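Local coordinates for protein ATP-dependent DNA ligase (Mycobacterium tuberculosis, PDB 6NHX) that seals breaks in double-stranded DNA at the expense of ATP and works with Ku in mycobacterial non-homologous end joining, at residues A[189-195]-A[273-279]; A[223-229]-A[286-292]; A[93-99]-A[234-239]. The protein carries 1 engineered substitution. All coordinates share one frame; numbering follows the deposited sequence.

Contact 1: A[189-195]-A[273-279]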
loop_
_atom_site.group_PDB
_atom_site.type_symbol
_atom_site.label_atom_id
_atom_site.label_comp_id
_atom_site.label_asym_id
_atom_site.label_seq_id
_atom_site.Cartn_x
_atom_site.Cartn_y
_atom_site.Cartn_z
ATOM N N TRP A 189 8.147 -10.400 0.037
ATOM C CA TRP A 189 9.375 -9.901 -0.570
ATOM C C TRP A 189 10.099 -8.949 0.362
ATOM O O TRP A 189 9.481 -8.080 0.985
ATOM C CB TRP A 189 9.067 -9.135 -1.857
ATOM C CG TRP A 189 8.712 -9.983 -3.026
ATOM C CD1 TRP A 189 7.466 -10.439 -3.363
ATOM C CD2 TRP A 189 9.609 -10.479 -4.025
ATOM N NE1 TRP A 189 7.538 -11.189 -4.519
ATOM C CE2 TRP A 189 8.844 -11.229 -4.942
ATOM C CE3 TRP A 189 10.990 -10.356 -4.236
ATOM C CZ2 TRP A 189 9.409 -11.855 -6.045
ATOM C CZ3 TRP A 189 11.551 -10.979 -5.338
ATOM C CH2 TRP A 189 10.759 -11.721 -6.227
ATOM N N ASN A 190 11.427 -9.092 0.413
ATOM C CA ASN A 190 12.258 -8.008 0.910
ATOM C C ASN A 190 11.957 -6.755 0.100
ATOM O O ASN A 190 11.788 -6.818 -1.122
ATOM C CB ASN A 190 13.731 -8.346 0.693
ATOM C CG ASN A 190 14.209 -9.467 1.568
ATOM O OD1 ASN A 190 13.740 -9.638 2.694
ATOM N ND2 ASN A 190 15.156 -10.246 1.056
ATOM N N THR A 191 11.887 -5.615 0.783
ATOM C CA THR A 191 11.654 -4.325 0.145
ATOM C C THR A 191 12.761 -3.356 0.537
ATOM O O THR A 191 13.337 -3.446 1.627
ATOM C CB THR A 191 10.257 -3.792 0.506
ATOM O OG1 THR A 191 9.271 -4.716 0.021
ATOM C CG2 THR A 191 9.995 -2.433 -0.118
ATOM N N GLN A 192 13.108 -2.464 -0.390
ATOM C CA GLN A 192 14.168 -1.491 -0.167
ATOM C C GLN A 192 13.704 -0.150 -0.713
ATOM O O GLN A 192 13.204 -0.082 -1.840
ATOM C CB GLN A 192 15.450 -1.934 -0.885
ATOM C CG GLN A 192 16.611 -0.939 -0.821
ATOM C CD GLN A 192 17.094 -0.694 0.590
ATOM O OE1 GLN A 192 17.418 -1.642 1.320
ATOM N NE2 GLN A 192 17.150 0.581 0.992
ATOM N N GLU A 193 13.849 0.903 0.092
ATOM C CA GLU A 193 13.682 2.259 -0.392
ATOM C C GLU A 193 14.900 2.659 -1.212
ATOM O O GLU A 193 16.055 2.373 -0.848
ATOM C CB GLU A 193 13.511 3.223 0.780
ATOM C CG GLU A 193 12.248 2.951 1.580
ATOM C CD GLU A 193 12.266 3.614 2.936
ATOM O OE1 GLU A 193 13.179 4.421 3.206
ATOM O OE2 GLU A 193 11.355 3.321 3.738
ATOM N N VAL A 194 14.638 3.338 -2.326
ATOM C CA VAL A 194 15.691 3.806 -3.221
ATOM C C VAL A 194 15.359 5.222 -3.659
ATOM O O VAL A 194 14.217 5.671 -3.562
ATOM C CB VAL A 194 15.878 2.897 -4.457
ATOM C CG1 VAL A 194 16.324 1.493 -4.054
ATOM C CG2 VAL A 194 14.595 2.850 -5.269
ATOM N N VAL A 195 16.373 5.944 -4.125
ATOM C CA VAL A 195 16.187 7.262 -4.726
ATOM C C VAL A 195 16.341 7.137 -6.235
ATOM O O VAL A 195 17.248 6.444 -6.723
ATOM C CB VAL A 195 17.175 8.284 -4.132
ATOM C CG1 VAL A 195 17.080 9.641 -4.842
ATOM C CG2 VAL A 195 16.933 8.430 -2.641
ATOM N N VAL A 273 11.870 9.353 -3.655
ATOM C CA VAL A 273 12.028 8.027 -3.073
ATOM C C VAL A 273 11.004 7.089 -3.698
ATOM O O VAL A 273 9.847 7.463 -3.941
ATOM C CB VAL A 273 11.867 8.093 -1.541
ATOM C CG1 VAL A 273 12.008 6.721 -0.904
ATOM C CG2 VAL A 273 12.858 9.074 -0.950
ATOM N N ALA A 274 11.424 5.868 -3.967
ATOM C CA ALA A 274 10.549 4.794 -4.398
ATOM C C ALA A 274 10.839 3.562 -3.560
ATOM O O ALA A 274 11.866 3.468 -2.888
ATOM C CB ALA A 274 10.786 4.454 -5.865
ATOM N N GLU A 275 9.922 2.607 -3.594
ATOM C CA GLU A 275 10.121 1.323 -2.949
ATOM C C GLU A 275 10.177 0.246 -4.013
ATOM O O GLU A 275 9.351 0.237 -4.936
ATOM C CB GLU A 275 8.985 1.017 -1.975
ATOM C CG GLU A 275 9.395 1.120 -0.529
ATOM C CD GLU A 275 8.237 0.879 0.407
ATOM O OE1 GLU A 275 8.478 0.737 1.623
ATOM O OE2 GLU A 275 7.087 0.833 -0.074
ATOM N N VAL A 276 11.157 -0.641 -3.897
ATOM C CA VAL A 276 11.248 -1.780 -4.792
ATOM C C VAL A 276 11.359 -3.059 -3.974
ATOM O O VAL A 276 11.850 -3.063 -2.839
ATOM C CB VAL A 276 12.419 -1.633 -5.782
ATOM C CG1 VAL A 276 12.253 -0.350 -6.612
ATOM C CG2 VAL A 276 13.720 -1.615 -5.046
ATOM N N ARG A 277 10.877 -4.147 -4.552
ATOM C CA ARG A 277 11.088 -5.477 -4.011
ATOM C C ARG A 277 12.349 -6.055 -4.628
ATOM O O ARG A 277 12.750 -5.675 -5.724
ATOM C CB ARG A 277 9.917 -6.376 -4.382
ATOM C CG ARG A 277 8.545 -5.816 -4.002
ATOM C CD ARG A 277 7.451 -6.750 -4.467
ATOM N NE ARG A 277 6.141 -6.107 -4.461
ATOM C CZ ARG A 277 5.653 -5.423 -5.484
ATOM N NH1 ARG A 277 6.359 -5.286 -6.603
ATOM N NH2 ARG A 277 4.454 -4.877 -5.381
ATOM N N TYR A 278 12.979 -6.979 -3.912
ATOM C CA TYR A 278 14.199 -7.589 -4.419
ATOM C C TYR A 278 14.388 -8.914 -3.706
ATOM O O TYR A 278 13.837 -9.144 -2.624
ATOM C CB TYR A 278 15.420 -6.672 -4.211
ATOM C CG TYR A 278 15.833 -6.557 -2.763
ATOM C CD1 TYR A 278 16.875 -7.322 -2.253
ATOM C CD2 TYR A 278 15.171 -5.693 -1.897
ATOM C CE1 TYR A 278 17.240 -7.230 -0.936
ATOM C CE2 TYR A 278 15.530 -5.595 -0.570
ATOM C CZ TYR A 278 16.565 -6.367 -0.094
ATOM O OH TYR A 278 16.919 -6.269 1.229
ATOM N N SER A 279 15.199 -9.781 -4.315
ATOM C CA SER A 279 15.539 -11.039 -3.664
ATOM C C SER A 279 16.719 -10.842 -2.726
ATOM O O SER A 279 16.599 -11.008 -1.508
ATOM C CB SER A 279 15.841 -12.117 -4.708
ATOM O OG SER A 279 16.842 -11.679 -5.605
HETATM O O HOH W 1 12.643 -11.136 -1.149
HETATM O O HOH W 2 15.830 -4.095 2.201
#
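Trp189 and Arg277 meet with the arginine methylene CD seated over one face of the indole, 4.1 Å from the centroid of its five-membered ring, while Tyr278 O and Ser279 N lie at the ring edge. The two side chains cross at about a right angle. This CH-pi contact uses only the aliphatic arm of Arg277, whose NE forms a salt bridge with Glu163, probably a manganese ligand. At Asn190 the roles reverse: its CB sits over one face of the Tyr278 ring, offset toward the rim, and its ND2 donates to Ser279 O (3.0 Å), with the acceptor close to the amide plane. Tyr278 CG stands between its own backbone N and carbonyl carbon (chi1 71°), which folds the ring back across Asn190 and Gln192. Thr191 turns to the other side of the sheet, and its CG2 touches Glu275 CG at 3.6 Å. Gln192 N and O bind Val276 O and N in an antiparallel hydrogen-bonded pair; a bend at chi2 (63°) brings NE2 to a lone pair of Glu193 O at 2.8 Å. Glu193 and Glu275 then run side by side, with OE2 and OE1 4.4 Å apart. Salt bridges from Lys299 to Glu193, and from Arg296 and Arg293 to Glu275, probably offset this crowding of negative charge. The Glu275 side chain comes within about 4 Å of the bound ATP. Val194 repeats the hydrogen-bonded pairing with Ala274, and its CG1 lies 4.2 Å from Val276 CG2. Val195 faces Val273. The two strands are neighbours in the C-terminal OB-fold sheet: 190-201 also pairs with strand 208-217, whose Met213 packs on Val194 and Val276, and 273-278 has strand 291-295 along its other edge.

Contact 2: A[223-229]-A[286-292]; sequences FAGRVGT and RLRQSSW
The guanidinium of Arg286 has Phe223 CE1 over the centre of one face, with Phe223 CE1 3.6 Å from Arg286 CZ. The phenyl and guanidinium planes are 58° apart, so the charged group meets the CD1-CE1 side of the ring obliquely and the two planes do not stack. Over one face of the phenyl, toward its rim, lies the backbone N of Gly225 from the same strand. The Trp292 indole is approached obliquely by Val227 CG1, 4.2 Å from CE3, and by the carbonyl oxygens of Gly228 and Thr229.

Between these flat groups the two chains run side by side in the same direction but share a single direct backbone bond, Leu287 N to Ala224 O at 2.9 Å. Farther along they part, and water takes over: one molecule donates to Arg226 O and Leu287 O, another accepts from Gly228 N and donates to Ser290 O. Val227 points toward the other chain; its CG2, anti to the backbone N, reaches Trp292 N at 3.7 Å. Gly225, with a positive phi of 121°, adopts a conformation that suits a residue without CB.

In OB-fold terms this is the approach of the third strand, 220-228, to the fifth, 291-295, and to the loop that leads into that fifth strand, where the barrel closes. Strand 208-217 binds the other edge of 220-228. Inside the barrel Val227 also packs on Val276 of strand 273-278, while Trp292 is met by Leu239 of helix 235-243.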
loop_
_atom_site.group_PDB
_atom_site.type_symbol
_atom_site.label_atom_id
_atom_site.label_comp_id
_atom_site.label_asym_id
_atom_site.label_seq_id
_atom_site.Cartn_x
_atom_site.Cartn_y
_atom_site.Cartn_z
ATOM N N PHE A 223 24.660 3.475 -7.312
ATOM C CA PHE A 223 23.758 2.840 -8.265
ATOM C C PHE A 223 23.368 1.443 -7.787
ATOM O O PHE A 223 24.225 0.624 -7.430
ATOM C CB PHE A 223 24.470 2.784 -9.618
ATOM C CG PHE A 223 23.666 2.172 -10.724
ATOM C CD1 PHE A 223 24.245 1.236 -11.569
ATOM C CD2 PHE A 223 22.359 2.555 -10.952
ATOM C CE1 PHE A 223 23.527 0.678 -12.608
ATOM C CE2 PHE A 223 21.636 2.002 -11.989
ATOM C CZ PHE A 223 22.220 1.052 -12.816
ATOM N N ALA A 224 22.065 1.186 -7.753
ATOM C CA ALA A 224 21.526 -0.072 -7.264
ATOM C C ALA A 224 20.852 -0.893 -8.356
ATOM O O ALA A 224 20.333 -1.982 -8.071
ATOM C CB ALA A 224 20.521 0.203 -6.138
ATOM N N GLY A 225 20.839 -0.407 -9.584
ATOM C CA GLY A 225 20.314 -1.158 -10.704
ATOM C C GLY A 225 19.168 -0.444 -11.393
ATOM O O GLY A 225 18.659 0.583 -10.947
ATOM N N ARG A 226 18.791 -1.017 -12.522
ATOM C CA ARG A 226 17.618 -0.579 -13.248
ATOM C C ARG A 226 16.420 -1.378 -12.765
ATOM O O ARG A 226 16.502 -2.599 -12.597
ATOM C CB ARG A 226 17.823 -0.826 -14.740
ATOM C CG ARG A 226 16.591 -0.553 -15.563
ATOM C CD ARG A 226 16.709 -1.122 -16.967
ATOM N NE ARG A 226 18.008 -0.816 -17.549
ATOM C CZ ARG A 226 18.339 0.366 -18.052
ATOM N NH1 ARG A 226 17.463 1.362 -18.061
ATOM N NH2 ARG A 226 19.552 0.553 -18.553
ATOM N N VAL A 227 15.314 -0.683 -12.526
ATOM C CA VAL A 227 14.048 -1.313 -12.163
ATOM C C VAL A 227 13.048 -1.026 -13.269
ATOM O O VAL A 227 12.780 0.136 -13.592
ATOM C CB VAL A 227 13.523 -0.877 -10.778
ATOM C CG1 VAL A 227 13.187 0.605 -10.713
ATOM C CG2 VAL A 227 12.315 -1.731 -10.372
ATOM N N GLY A 228 12.519 -2.084 -13.872
ATOM C CA GLY A 228 11.449 -1.904 -14.834
ATOM C C GLY A 228 10.188 -1.421 -14.139
ATOM O O GLY A 228 9.912 -1.773 -12.991
ATOM N N THR A 229 9.420 -0.591 -14.843
ATOM C CA THR A 229 8.181 -0.071 -14.274
ATOM C C THR A 229 7.030 -1.066 -14.356
ATOM O O THR A 229 6.076 -0.948 -13.580
ATOM C CB THR A 229 7.768 1.236 -14.961
ATOM O OG1 THR A 229 7.459 0.976 -16.338
ATOM C CG2 THR A 229 8.884 2.273 -14.873
ATOM N N ARG A 286 24.009 -4.231 -6.264
ATOM C CA ARG A 286 22.825 -4.180 -7.109
ATOM C C ARG A 286 21.700 -5.015 -6.501
ATOM O O ARG A 286 21.943 -5.976 -5.771
ATOM C CB ARG A 286 23.133 -4.707 -8.510
ATOM C CG ARG A 286 24.363 -4.088 -9.163
ATOM C CD ARG A 286 24.127 -2.622 -9.488
ATOM N NE ARG A 286 25.253 -2.034 -10.210
ATOM C CZ ARG A 286 25.422 -2.140 -11.524
ATOM N NH1 ARG A 286 24.542 -2.820 -12.251
ATOM N NH2 ARG A 286 26.470 -1.572 -12.113
ATOM N N LEU A 287 20.461 -4.646 -6.816
ATOM C CA LEU A 287 19.288 -5.374 -6.344
ATOM C C LEU A 287 18.923 -6.452 -7.361
ATOM O O LEU A 287 18.653 -6.146 -8.528
ATOM C CB LEU A 287 18.121 -4.416 -6.114
ATOM C CG LEU A 287 18.331 -3.401 -4.992
ATOM C CD1 LEU A 287 17.328 -2.260 -5.126
ATOM C CD2 LEU A 287 18.207 -4.059 -3.622
ATOM N N ARG A 288 18.929 -7.711 -6.924
ATOM C CA ARG A 288 18.521 -8.811 -7.786
ATOM C C ARG A 288 17.005 -8.966 -7.780
ATOM O O ARG A 288 16.333 -8.690 -6.778
ATOM C CB ARG A 288 19.159 -10.124 -7.331
ATOM C CG ARG A 288 20.604 -10.284 -7.738
ATOM C CD ARG A 288 21.031 -11.736 -7.677
ATOM N NE ARG A 288 22.258 -11.962 -8.433
ATOM C CZ ARG A 288 23.436 -12.230 -7.880
ATOM N NH1 ARG A 288 23.546 -12.315 -6.561
ATOM N NH2 ARG A 288 24.502 -12.416 -8.644
ATOM N N GLN A 289 16.470 -9.413 -8.918
ATOM C CA GLN A 289 15.043 -9.700 -9.074
ATOM C C GLN A 289 14.187 -8.540 -8.580
ATOM O O GLN A 289 13.225 -8.712 -7.824
ATOM C CB GLN A 289 14.666 -11.013 -8.394
ATOM C CG GLN A 289 15.290 -12.228 -9.058
ATOM C CD GLN A 289 14.863 -13.520 -8.409
ATOM O OE1 GLN A 289 15.666 -14.197 -7.769
ATOM N NE2 GLN A 289 13.593 -13.871 -8.566
ATOM N N SER A 290 14.553 -7.342 -9.011
ATOM C CA SER A 290 13.881 -6.149 -8.532
ATOM C C SER A 290 12.512 -6.011 -9.185
ATOM O O SER A 290 12.284 -6.456 -10.315
ATOM C CB SER A 290 14.732 -4.911 -8.824
ATOM O OG SER A 290 14.961 -4.772 -10.219
ATOM N N SER A 291 11.583 -5.401 -8.453
ATOM C CA SER A 291 10.307 -5.036 -9.041
ATOM C C SER A 291 9.818 -3.757 -8.383
ATOM O O SER A 291 10.117 -3.479 -7.219
ATOM C CB SER A 291 9.253 -6.147 -8.923
ATOM O OG SER A 291 8.947 -6.438 -7.572
ATOM N N TRP A 292 9.047 -3.001 -9.145
ATOM C CA TRP A 292 8.575 -1.680 -8.761
ATOM C C TRP A 292 7.370 -1.810 -7.839
ATOM O O TRP A 292 6.351 -2.396 -8.220
ATOM C CB TRP A 292 8.157 -0.988 -10.057
ATOM C CG TRP A 292 7.526 0.354 -9.923
ATOM C CD1 TRP A 292 6.229 0.684 -10.206
ATOM C CD2 TRP A 292 8.174 1.566 -9.546
ATOM N NE1 TRP A 292 6.026 2.025 -9.993
ATOM C CE2 TRP A 292 7.206 2.591 -9.588
ATOM C CE3 TRP A 292 9.475 1.885 -9.154
ATOM C CZ2 TRP A 292 7.500 3.910 -9.260
ATOM C CZ3 TRP A 292 9.765 3.198 -8.825
ATOM C CH2 TRP A 292 8.781 4.193 -8.881
HETATM O O HOH W 3 17.861 -3.931 -10.433
HETATM O O HOH W 4 13.083 -4.820 -12.822
#

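Contact 3: A[93-99]-A[234-239]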
loop_
_atom_site.group_PDB
_atom_site.type_symbol
_atom_site.label_atom_id
_atom_site.label_comp_id
_atom_site.label_asym_id
_atom_site.label_seq_id
_atom_site.Cartn_x
_atom_site.Cartn_y
_atom_site.Cartn_z
ATOM N N SER A 93 1.055 0.689 -7.525
ATOM C CA SER A 93 1.433 1.568 -8.627
ATOM C C SER A 93 0.228 1.895 -9.504
ATOM O O SER A 93 0.113 3.017 -10.007
ATOM C CB SER A 93 2.582 0.977 -9.449
ATOM O OG SER A 93 2.220 -0.230 -10.092
ATOM N N GLN A 94 -0.692 0.940 -9.696
ATOM C CA GLN A 94 -1.878 1.268 -10.479
ATOM C C GLN A 94 -2.800 2.225 -9.739
ATOM O O GLN A 94 -3.442 3.072 -10.371
ATOM C CB GLN A 94 -2.611 0.009 -10.943
ATOM C CG GLN A 94 -1.740 -0.813 -11.881
ATOM C CD GLN A 94 -2.496 -1.864 -12.654
ATOM O OE1 GLN A 94 -3.675 -1.699 -12.970
ATOM N NE2 GLN A 94 -1.813 -2.956 -12.977
ATOM N N MET A 95 -2.872 2.117 -8.414
ATOM C CA MET A 95 -3.586 3.115 -7.632
ATOM C C MET A 95 -2.925 4.484 -7.755
ATOM O O MET A 95 -3.588 5.487 -8.044
ATOM C CB MET A 95 -3.669 2.676 -6.171
ATOM C CG MET A 95 -4.142 3.767 -5.241
ATOM S SD MET A 95 -5.806 4.348 -5.613
ATOM C CE MET A 95 -6.777 2.946 -5.118
ATOM N N GLN A 96 -1.605 4.539 -7.565
ATOM C CA GLN A 96 -0.885 5.804 -7.627
ATOM C C GLN A 96 -0.997 6.464 -8.992
ATOM O O GLN A 96 -0.954 7.697 -9.092
ATOM C CB GLN A 96 0.585 5.534 -7.310
ATOM C CG GLN A 96 1.126 6.344 -6.187
ATOM C CD GLN A 96 2.593 6.073 -5.937
ATOM O OE1 GLN A 96 3.271 5.402 -6.727
ATOM N NE2 GLN A 96 3.081 6.572 -4.822
ATOM N N ASN A 97 -1.127 5.675 -10.055
ATOM C CA ASN A 97 -1.187 6.199 -11.408
ATOM C C ASN A 97 -2.584 6.120 -12.001
ATOM O O ASN A 97 -2.733 6.122 -13.223
ATOM C CB ASN A 97 -0.172 5.483 -12.303
ATOM C CG ASN A 97 1.270 5.790 -11.908
ATOM O OD1 ASN A 97 1.845 6.767 -12.371
ATOM N ND2 ASN A 97 1.854 4.950 -11.067
ATOM N N ARG A 98 -3.608 6.056 -11.160
ATOM C CA ARG A 98 -4.954 5.873 -11.677
ATOM C C ARG A 98 -5.403 7.103 -12.441
ATOM O O ARG A 98 -4.984 8.231 -12.167
ATOM C CB ARG A 98 -5.934 5.561 -10.550
ATOM C CG ARG A 98 -6.213 6.697 -9.597
ATOM C CD ARG A 98 -7.128 6.187 -8.505
ATOM N NE ARG A 98 -7.278 7.112 -7.385
ATOM C CZ ARG A 98 -8.354 7.860 -7.179
ATOM N NH1 ARG A 98 -9.376 7.798 -8.025
ATOM N NH2 ARG A 98 -8.411 8.671 -6.130
ATOM N N GLY A 99 -6.256 6.863 -13.438
ATOM C CA GLY A 99 -6.881 7.909 -14.195
ATOM C C GLY A 99 -8.373 7.955 -13.949
ATOM O O GLY A 99 -8.908 7.243 -13.095
ATOM N N ARG A 234 0.279 4.348 -18.583
ATOM C CA ARG A 234 -0.173 5.486 -17.802
ATOM C C ARG A 234 0.690 5.707 -16.572
ATOM O O ARG A 234 0.879 6.858 -16.158
ATOM C CB ARG A 234 -1.641 5.302 -17.388
ATOM C CG ARG A 234 -2.041 6.076 -16.153
ATOM C CD ARG A 234 -3.304 6.904 -16.358
ATOM N NE ARG A 234 -3.413 7.979 -15.373
ATOM C CZ ARG A 234 -4.156 9.067 -15.538
ATOM N NH1 ARG A 234 -4.863 9.221 -16.650
ATOM N NH2 ARG A 234 -4.205 9.996 -14.591
ATOM N N GLU A 235 1.238 4.624 -16.001
ATOM C CA GLU A 235 2.355 4.768 -15.075
ATOM C C GLU A 235 3.384 5.730 -15.629
ATOM O O GLU A 235 3.936 6.550 -14.889
ATOM C CB GLU A 235 3.055 3.422 -14.880
ATOM C CG GLU A 235 2.414 2.480 -13.902
ATOM C CD GLU A 235 2.982 1.077 -14.017
ATOM O OE1 GLU A 235 4.170 0.898 -13.687
ATOM O OE2 GLU A 235 2.248 0.154 -14.434
ATOM N N LEU A 236 3.610 5.667 -16.939
ATOM C CA LEU A 236 4.710 6.358 -17.594
ATOM C C LEU A 236 4.379 7.828 -17.817
ATOM O O LEU A 236 5.202 8.705 -17.538
ATOM C CB LEU A 236 4.979 5.662 -18.924
ATOM C CG LEU A 236 4.755 4.138 -18.991
ATOM C CD1 LEU A 236 5.216 3.618 -20.339
ATOM C CD2 LEU A 236 5.413 3.348 -17.846
ATOM N N ALA A 237 3.165 8.106 -18.304
ATOM C CA ALA A 237 2.701 9.481 -18.468
ATOM C C ALA A 237 2.644 10.200 -17.132
ATOM O O ALA A 237 2.938 11.399 -17.056
ATOM C CB ALA A 237 1.315 9.486 -19.123
ATOM N N ASN A 238 2.294 9.479 -16.068
ATOM C CA ASN A 238 2.237 10.081 -14.743
ATOM C C ASN A 238 3.614 10.118 -14.091
ATOM O O ASN A 238 4.006 11.139 -13.517
ATOM C CB ASN A 238 1.222 9.330 -13.876
ATOM C CG ASN A 238 1.348 9.654 -12.383
ATOM O OD1 ASN A 238 2.390 9.441 -11.759
ATOM N ND2 ASN A 238 0.263 10.151 -11.805
ATOM N N LEU A 239 4.347 9.002 -14.127
ATOM C CA LEU A 239 5.709 9.014 -13.601
ATOM C C LEU A 239 6.546 10.068 -14.305
ATOM O O LEU A 239 7.321 10.780 -13.658
ATOM C CB LEU A 239 6.351 7.635 -13.743
ATOM C CG LEU A 239 7.359 7.107 -12.730
ATOM C CD1 LEU A 239 6.879 7.238 -11.295
ATOM C CD2 LEU A 239 7.641 5.648 -13.063
#
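Arg234 reaches across to the chain that leaves helix 92-96 and lays one face of its guanidinium over Gly99, whose CA lies 3.3 Å from Arg234 CZ, above the centre of the group. The absence of a side chain at Gly99 permits so close an approach, and Arg98 C lies over the same face. At the guanidinium edge NE makes a weak, bent hydrogen bond to Asn97 O (2.9 Å, N-H...O angle 128°). Arg234 CG is anti to its backbone N, and a turn at chi2 sends the rest of the chain along the Asn97-Gly99 backbone.

Asn97 itself wedges into the first turn of the opposing helix. Its amide carbon CG rests 3.5 Å from Glu235 CA, and its CB is 3.8 Å from the same atom. The side chain crosses that of Glu235 at about a right angle, with carboxylate and amide planes 45° apart. It crosses the Asn238 side chain more gently, yet the two amide planes stand steeply to one another, at 76°. Farther back on the first helix, Ser93 OG approaches Glu235 CD at 4.2 Å.

Each segment comes from a helix end: Asn97 is the first residue beyond helix 92-96, and Arg234 is the N-cap of helix 235-243. Ser93, Glu235 and Leu239 all touch Trp292, and Gln96 NE2 donates to Leu295 O, so strand 291-295 shares in the junction. The contact is interdomain, joining the nucleotidyltransferase domain to the helix that follows the third strand of the OB barrel, as expected of the closed domain conformation of an ATP-bound DNA ligase.

In the fold
From the N terminus, 93-99 in the nucleotidyltransferase domain comes first, followed by 189-195 and 223-229 at the start of contacts 1 and 2. The chain then returns to 93-99 with 234-239, closing contact 3, before 273-279 closes contact 1 and 286-292 closes contact 2. The three loops therefore cross one another and none is nested. Contacts 1 and 2 join through the pairing of strands 273-278 and 291-295, with Arg277 N 2.9 Å from Ser291 O, and both belong to the wall of the OB barrel. Contact 2 meets contact 3 at Trp292, whose NE1 is 3.6 Å from Ser93 CB; contact 3 fastens that barrel to the other domain.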